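Local structure of major capsid protein (Human herpesvirus 1, 1NO7) at residues G152-M156 and N568-Y572; V221-V225 and Y240-V244. The protein is the main structural subunit of the herpesvirus capsid shell, represented by its protease-resistant upper domain. One frame throughout, in Å; residues are numbered along the deposited sequence.

Contact 1 of 2, residues G152-M156 and N568-Y572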
ATOM      1  N   GLY A 152     -10.795  18.206 -19.359  1.00 49.85           N
ATOM      2  CA  GLY A 152     -11.501  17.298 -20.248  1.00 49.85           C
ATOM      3  C   GLY A 152     -11.608  15.873 -19.733  1.00 49.85           C
ATOM      4  O   GLY A 152     -12.155  15.004 -20.416  1.00 49.85           O
ATOM      5  N   ARG A 153     -11.075  15.626 -18.538  1.00 67.12           N
ATOM      6  CA  ARG A 153     -11.134  14.299 -17.926  1.00 67.12           C
ATOM      7  C   ARG A 153     -11.697  14.432 -16.518  1.00 67.12           C
ATOM      8  O   ARG A 153     -11.804  15.546 -15.981  1.00 67.12           O
ATOM      9  CB  ARG A 153      -9.744  13.670 -17.830  1.00 72.09           C
ATOM     10  CG  ARG A 153      -8.984  13.583 -19.140  1.00 72.09           C
ATOM     11  CD  ARG A 153      -7.481  13.366 -18.886  1.00 72.09           C
ATOM     12  NE  ARG A 153      -6.704  13.386 -20.125  1.00 72.09           N
ATOM     13  CZ  ARG A 153      -6.757  12.433 -21.053  1.00 72.09           C
ATOM     14  NH1 ARG A 153      -7.545  11.376 -20.880  1.00 72.09           N
ATOM     15  NH2 ARG A 153      -6.029  12.541 -22.160  1.00 72.09           N
ATOM     16  N   HIS A 154     -12.029  13.283 -15.925  1.00 60.91           N
ATOM     17  CA  HIS A 154     -12.596  13.203 -14.577  1.00 60.91           C
ATOM     18  C   HIS A 154     -11.987  14.187 -13.565  1.00 60.91           C
ATOM     19  O   HIS A 154     -10.817  14.585 -13.683  1.00 60.91           O
ATOM     20  CB  HIS A 154     -12.449  11.779 -14.037  1.00 59.07           C
ATOM     21  CG  HIS A 154     -13.084  11.581 -12.698  1.00 59.07           C
ATOM     22  ND1 HIS A 154     -14.436  11.364 -12.539  1.00 59.07           N
ATOM     23  CD2 HIS A 154     -12.563  11.628 -11.451  1.00 59.07           C
ATOM     24  CE1 HIS A 154     -14.720  11.286 -11.252  1.00 59.07           C
ATOM     25  NE2 HIS A 154     -13.600  11.443 -10.570  1.00 59.07           N
ATOM     26  N   ALA A 155     -12.784  14.564 -12.561  1.00 38.77           N
ATOM     27  CA  ALA A 155     -12.293  15.507 -11.558  1.00 38.77           C
ATOM     28  C   ALA A 155     -13.037  15.472 -10.226  1.00 38.77           C
ATOM     29  O   ALA A 155     -14.082  16.120 -10.068  1.00 38.77           O
ATOM     30  CB  ALA A 155     -12.317  16.936 -12.130  1.00 17.34           C
ATOM     31  N   MET A 156     -12.471  14.737  -9.268  1.00 41.25           N
ATOM     32  CA  MET A 156     -13.036  14.604  -7.923  1.00 41.25           C
ATOM     33  C   MET A 156     -13.562  15.972  -7.444  1.00 41.25           C
ATOM     34  O   MET A 156     -12.829  16.965  -7.436  1.00 41.25           O
ATOM     35  CB  MET A 156     -11.953  14.042  -6.967  1.00 17.79           C
ATOM     36  CG  MET A 156     -11.502  12.611  -7.322  1.00 17.79           C
ATOM     37  SD  MET A 156     -10.303  11.915  -6.140  1.00 17.79           S
ATOM     38  CE  MET A 156      -8.740  12.088  -7.066  1.00 17.79           C
ATOM     39  N   ASN A 568      -6.644  16.549  -8.019  1.00 51.54           N
ATOM     40  CA  ASN A 568      -6.980  16.215  -9.406  1.00 51.54           C
ATOM     41  C   ASN A 568      -5.785  16.401 -10.343  1.00 51.54           C
ATOM     42  O   ASN A 568      -5.436  15.494 -11.112  1.00 51.54           O
ATOM     43  CB  ASN A 568      -8.148  17.067  -9.895  1.00 53.44           C
ATOM     44  CG  ASN A 568      -9.480  16.547  -9.411  1.00 53.44           C
ATOM     45  OD1 ASN A 568     -10.225  17.259  -8.733  1.00 53.44           O
ATOM     46  ND2 ASN A 568      -9.791  15.295  -9.754  1.00 53.44           N
ATOM     47  N   ALA A 569      -5.161  17.575 -10.274  1.00 31.57           N
ATOM     48  CA  ALA A 569      -3.996  17.869 -11.100  1.00 31.57           C
ATOM     49  C   ALA A 569      -2.893  16.869 -10.740  1.00 31.57           C
ATOM     50  O   ALA A 569      -2.563  15.948 -11.515  1.00 31.57           O
ATOM     51  CB  ALA A 569      -3.524  19.291 -10.829  1.00 97.18           C
ATOM     52  N   LEU A 570      -2.351  17.049  -9.537  1.00 13.17           N
ATOM     53  CA  LEU A 570      -1.280  16.197  -9.027  1.00 13.17           C
ATOM     54  C   LEU A 570      -1.509  14.721  -9.326  1.00 13.17           C
ATOM     55  O   LEU A 570      -0.564  13.927  -9.353  1.00 13.17           O
ATOM     56  CB  LEU A 570      -1.128  16.401  -7.519  1.00 25.47           C
ATOM     57  CG  LEU A 570      -0.257  15.373  -6.807  1.00 25.47           C
ATOM     58  CD1 LEU A 570       1.099  15.298  -7.464  1.00 25.47           C
ATOM     59  CD2 LEU A 570      -0.126  15.773  -5.338  1.00 25.47           C
ATOM     60  N   THR A 571      -2.768  14.355  -9.547  1.00 26.93           N
ATOM     61  CA  THR A 571      -3.091  12.971  -9.832  1.00 26.93           C
ATOM     62  C   THR A 571      -2.578  12.637 -11.203  1.00 26.93           C
ATOM     63  O   THR A 571      -1.654  11.833 -11.348  1.00 26.93           O
ATOM     64  CB  THR A 571      -4.589  12.717  -9.838  1.00 36.58           C
ATOM     65  OG1 THR A 571      -5.110  12.814  -8.501  1.00 36.58           O
ATOM     66  CG2 THR A 571      -4.857  11.342 -10.396  1.00 36.58           C
ATOM     67  N   TYR A 572      -3.189  13.265 -12.208  1.00 43.73           N
ATOM     68  CA  TYR A 572      -2.818  13.050 -13.607  1.00 43.73           C
ATOM     69  C   TYR A 572      -1.318  13.252 -13.799  1.00 43.73           C
ATOM     70  O   TYR A 572      -0.664  12.535 -14.580  1.00 43.73           O
ATOM     71  CB  TYR A 572      -3.599  14.009 -14.495  1.00 44.44           C
ATOM     72  CG  TYR A 572      -5.071  13.683 -14.547  1.00 44.44           C
ATOM     73  CD1 TYR A 572      -6.026  14.589 -14.069  1.00 44.44           C
ATOM     74  CD2 TYR A 572      -5.514  12.474 -15.092  1.00 44.44           C
ATOM     75  CE1 TYR A 572      -7.397  14.300 -14.136  1.00 44.44           C
ATOM     76  CE2 TYR A 572      -6.867  12.164 -15.171  1.00 44.44           C
ATOM     77  CZ  TYR A 572      -7.816  13.084 -14.690  1.00 44.44           C
ATOM     78  OH  TYR A 572      -9.171  12.793 -14.780  1.00 44.44           O
TER
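A155 and N568 bring the two backbones closest, with 5.8 Å between the CA of A155 and the CA of N568. From there the irregular segment G152-M156 and the helical turn N568-Y572 run obliquely, in broadly opposed senses, and diverge, until the CA of R153 lies 9.5 Å from the CA of Y572. The tyrosine ring bridges this wider end. With CG of Y572 beside the backbone N (chi1 -69°), the ring reaches out from the helix and its OH donates to H154 O, an OH to O distance of 2.7 Å. The bond is bent at the acceptor, with a C=O...O angle of 114° and the hydroxyl tilted 29° out of the carbonyl plane. H154 O itself lies in the plane of the ring, at its edge. The CB of H154 comes within 3.5 Å of Y572 OH, while the extended R153 chain runs obliquely past the ring, its CD 4.0 Å from CE2 of Y572. The guanidinium goes on to form a salt bridge with D256, on helix 234-256. At the narrow end the N568 amide packs against the loop backbone, its CG 3.7 Å from the CA of A155. The methyl group of A155 lies close to the same amide, with CB 3.9 Å from CG of N568. M156 bends at its thioether, and its CE approaches T571 OG1 at 4.0 Å; that hydroxyl is hydrogen-bonded to E567 O. H246, also on helix 234-256, meets the rings of both H154 and Y572. The contact thus joins the link between helices 139-150 and 158-169 to helix 567-577, whose tyrosine hydroxyl donates to a loop carbonyl, so that a side chain ties helix to loop backbone.

Contact 2 of 2, residues V221-V225 and Y240-V244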
ATOM      1  N   VAL A 221     -12.868   0.218  -0.191  1.00 27.76           N
ATOM      2  CA  VAL A 221     -13.442   1.281  -1.003  1.00 27.76           C
ATOM      3  C   VAL A 221     -14.136   0.678  -2.229  1.00 27.76           C
ATOM      4  O   VAL A 221     -15.215   1.132  -2.638  1.00 27.76           O
ATOM      5  CB  VAL A 221     -12.360   2.268  -1.476  1.00 19.60           C
ATOM      6  CG1 VAL A 221     -12.962   3.246  -2.481  1.00 19.60           C
ATOM      7  CG2 VAL A 221     -11.789   3.035  -0.266  1.00 19.60           C
ATOM      8  N   SER A 222     -13.527  -0.356  -2.807  1.00 39.76           N
ATOM      9  CA  SER A 222     -14.104  -1.007  -3.978  1.00 39.76           C
ATOM     10  C   SER A 222     -15.521  -1.474  -3.618  1.00 39.76           C
ATOM     11  O   SER A 222     -16.501  -1.046  -4.244  1.00 39.76           O
ATOM     12  CB  SER A 222     -13.235  -2.191  -4.405  1.00 60.92           C
ATOM     13  OG  SER A 222     -13.576  -2.606  -5.714  1.00 60.92           O
ATOM     14  N   TYR A 223     -15.612  -2.330  -2.597  1.00 35.96           N
ATOM     15  CA  TYR A 223     -16.882  -2.867  -2.077  1.00 35.96           C
ATOM     16  C   TYR A 223     -17.897  -1.759  -1.724  1.00 35.96           C
ATOM     17  O   TYR A 223     -18.992  -1.695  -2.294  1.00 35.96           O
ATOM     18  CB  TYR A 223     -16.578  -3.686  -0.836  1.00 19.48           C
ATOM     19  CG  TYR A 223     -15.523  -4.734  -1.085  1.00 19.48           C
ATOM     20  CD1 TYR A 223     -14.700  -5.183  -0.051  1.00 19.48           C
ATOM     21  CD2 TYR A 223     -15.396  -5.334  -2.334  1.00 19.48           C
ATOM     22  CE1 TYR A 223     -13.777  -6.218  -0.252  1.00 19.48           C
ATOM     23  CE2 TYR A 223     -14.484  -6.370  -2.549  1.00 19.48           C
ATOM     24  CZ  TYR A 223     -13.683  -6.813  -1.503  1.00 19.48           C
ATOM     25  OH  TYR A 223     -12.844  -7.896  -1.684  1.00 19.48           O
ATOM     26  N   VAL A 224     -17.538  -0.906  -0.772  1.00 19.45           N
ATOM     27  CA  VAL A 224     -18.387   0.214  -0.379  1.00 19.45           C
ATOM     28  C   VAL A 224     -19.061   0.889  -1.592  1.00 19.45           C
ATOM     29  O   VAL A 224     -20.043   1.636  -1.460  1.00 19.45           O
ATOM     30  CB  VAL A 224     -17.544   1.269   0.364  1.00 20.53           C
ATOM     31  CG1 VAL A 224     -18.383   2.519   0.684  1.00 20.53           C
ATOM     32  CG2 VAL A 224     -16.978   0.642   1.634  1.00 20.53           C
ATOM     33  N   VAL A 225     -18.514   0.654  -2.773  1.00 56.97           N
ATOM     34  CA  VAL A 225     -19.097   1.217  -3.973  1.00 56.97           C
ATOM     35  C   VAL A 225     -19.987   0.132  -4.568  1.00 56.97           C
ATOM     36  O   VAL A 225     -21.139   0.386  -4.922  1.00 56.97           O
ATOM     37  CB  VAL A 225     -17.996   1.636  -4.978  1.00 40.15           C
ATOM     38  CG1 VAL A 225     -18.574   1.738  -6.386  1.00 40.15           C
ATOM     39  CG2 VAL A 225     -17.400   2.983  -4.557  1.00 40.15           C
ATOM     40  N   TYR A 240     -17.223   7.899  -1.900  1.00 24.19           N
ATOM     41  CA  TYR A 240     -16.733   6.573  -2.281  1.00 24.19           C
ATOM     42  C   TYR A 240     -16.817   6.257  -3.783  1.00 24.19           C
ATOM     43  O   TYR A 240     -15.912   5.613  -4.340  1.00 24.19           O
ATOM     44  CB  TYR A 240     -17.481   5.496  -1.495  1.00 34.71           C
ATOM     45  CG  TYR A 240     -16.983   5.393  -0.091  1.00 34.71           C
ATOM     46  CD1 TYR A 240     -17.509   6.198   0.933  1.00 34.71           C
ATOM     47  CD2 TYR A 240     -15.928   4.544   0.202  1.00 34.71           C
ATOM     48  CE1 TYR A 240     -16.975   6.152   2.219  1.00 34.71           C
ATOM     49  CE2 TYR A 240     -15.393   4.489   1.462  1.00 34.71           C
ATOM     50  CZ  TYR A 240     -15.906   5.290   2.471  1.00 34.71           C
ATOM     51  OH  TYR A 240     -15.288   5.224   3.701  1.00 34.71           O
ATOM     52  N   ARG A 241     -17.903   6.690  -4.425  1.00 43.72           N
ATOM     53  CA  ARG A 241     -18.096   6.455  -5.854  1.00 43.72           C
ATOM     54  C   ARG A 241     -17.063   7.300  -6.594  1.00 43.72           C
ATOM     55  O   ARG A 241     -16.212   6.773  -7.318  1.00 43.72           O
ATOM     56  CB  ARG A 241     -19.498   6.889  -6.292  1.00 77.04           C
ATOM     57  CG  ARG A 241     -20.657   6.179  -5.605  1.00 77.04           C
ATOM     58  CD  ARG A 241     -21.936   7.007  -5.764  1.00 77.04           C
ATOM     59  NE  ARG A 241     -23.125   6.341  -5.240  1.00 77.04           N
ATOM     60  CZ  ARG A 241     -23.647   5.235  -5.758  1.00 77.04           C
ATOM     61  NH1 ARG A 241     -23.085   4.667  -6.815  1.00 77.04           N
ATOM     62  NH2 ARG A 241     -24.736   4.699  -5.227  1.00 77.04           N
ATOM     63  N   ASP A 242     -17.149   8.615  -6.384  1.00 51.19           N
ATOM     64  CA  ASP A 242     -16.246   9.571  -7.009  1.00 51.19           C
ATOM     65  C   ASP A 242     -14.820   9.029  -6.988  1.00 51.19           C
ATOM     66  O   ASP A 242     -14.121   9.053  -8.002  1.00 51.19           O
ATOM     67  CB  ASP A 242     -16.300  10.912  -6.274  1.00 55.24           C
ATOM     68  CG  ASP A 242     -16.019  12.083  -7.190  1.00 55.24           C
ATOM     69  OD1 ASP A 242     -15.898  13.227  -6.697  1.00 55.24           O
ATOM     70  OD2 ASP A 242     -15.931  11.857  -8.417  1.00 55.24           O
ATOM     71  N   LEU A 243     -14.394   8.527  -5.832  1.00 27.76           N
ATOM     72  CA  LEU A 243     -13.049   7.985  -5.705  1.00 27.76           C
ATOM     73  C   LEU A 243     -12.789   6.997  -6.833  1.00 27.76           C
ATOM     74  O   LEU A 243     -11.921   7.210  -7.671  1.00 27.76           O
ATOM     75  CB  LEU A 243     -12.888   7.269  -4.374  1.00 19.56           C
ATOM     76  CG  LEU A 243     -11.580   7.558  -3.642  1.00 19.56           C
ATOM     77  CD1 LEU A 243     -11.772   8.849  -2.857  1.00 19.56           C
ATOM     78  CD2 LEU A 243     -11.213   6.418  -2.678  1.00 19.56           C
ATOM     79  N   VAL A 244     -13.549   5.911  -6.867  1.00 36.44           N
ATOM     80  CA  VAL A 244     -13.351   4.914  -7.910  1.00 36.44           C
ATOM     81  C   VAL A 244     -13.540   5.502  -9.310  1.00 36.44           C
ATOM     82  O   VAL A 244     -12.856   5.107 -10.253  1.00 36.44           O
ATOM     83  CB  VAL A 244     -14.325   3.747  -7.761  1.00 21.53           C
ATOM     84  CG1 VAL A 244     -13.913   2.631  -8.739  1.00 21.53           C
ATOM     85  CG2 VAL A 244     -14.339   3.262  -6.318  1.00 21.53           C
TER
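V224 sets its CG1 methyl over one face of the Y240 ring, a CH-pi contact between the consecutive helices 218-226 and 234-256, which are joined by a short loop. The two are splayed: their local axes approach to 9.0 Å and cross at -119°. The methyl is displaced toward the rim of the ring, and this CH-pi contact measures 3.5 Å from CG1 of V224 to the ring centroid, 24° off the normal. Y240 swings its ring across to the valine with CG beside the backbone N (chi1 -77°), and its hydroxyl continues past the pair to hydrogen-bond F214 N. I202, on helix 195-208, touches both V224 and Y240. One turn earlier, V221 meets L243 at about a right angle, with V221 CG1 3.6 Å from L243 CD2. The same CG1 approaches the Y240 ring obliquely. V221 and V244, by contrast, pass alongside each other in opposite directions, 4.1 Å apart between CG1 of V221 and CG2 of V244. No hydrogen bond joins the two segments, so they meet through apolar packing. V225, one turn on from V221, presses one branch into the second helix: its CG2 methyl lies 4.0 Å from CB of Y240 and 3.5 Å from CG2 of V244.

Following the chain from the N terminus, residues 152-156 come first, between helices 139-150 and 158-169, and wait more than 400 residues for their partner on helix 567-577. Inside that long loop, contact 2 closes a much shorter one, of 14 residues, between helices 218-226 and 234-256; the two contacts are therefore nested and do not cross. Their centres lie 17 Å apart, yet they touch, because helix 234-256 serves both: D242 packs against H154 and M156 and hydrogen-bonds A157 N, just before helix 158-169, and T160 OG1 in its first turn. That one helix thereby connects the 152-156 loop and the start of helix 158-169, helix 218-226, and helix 567-577.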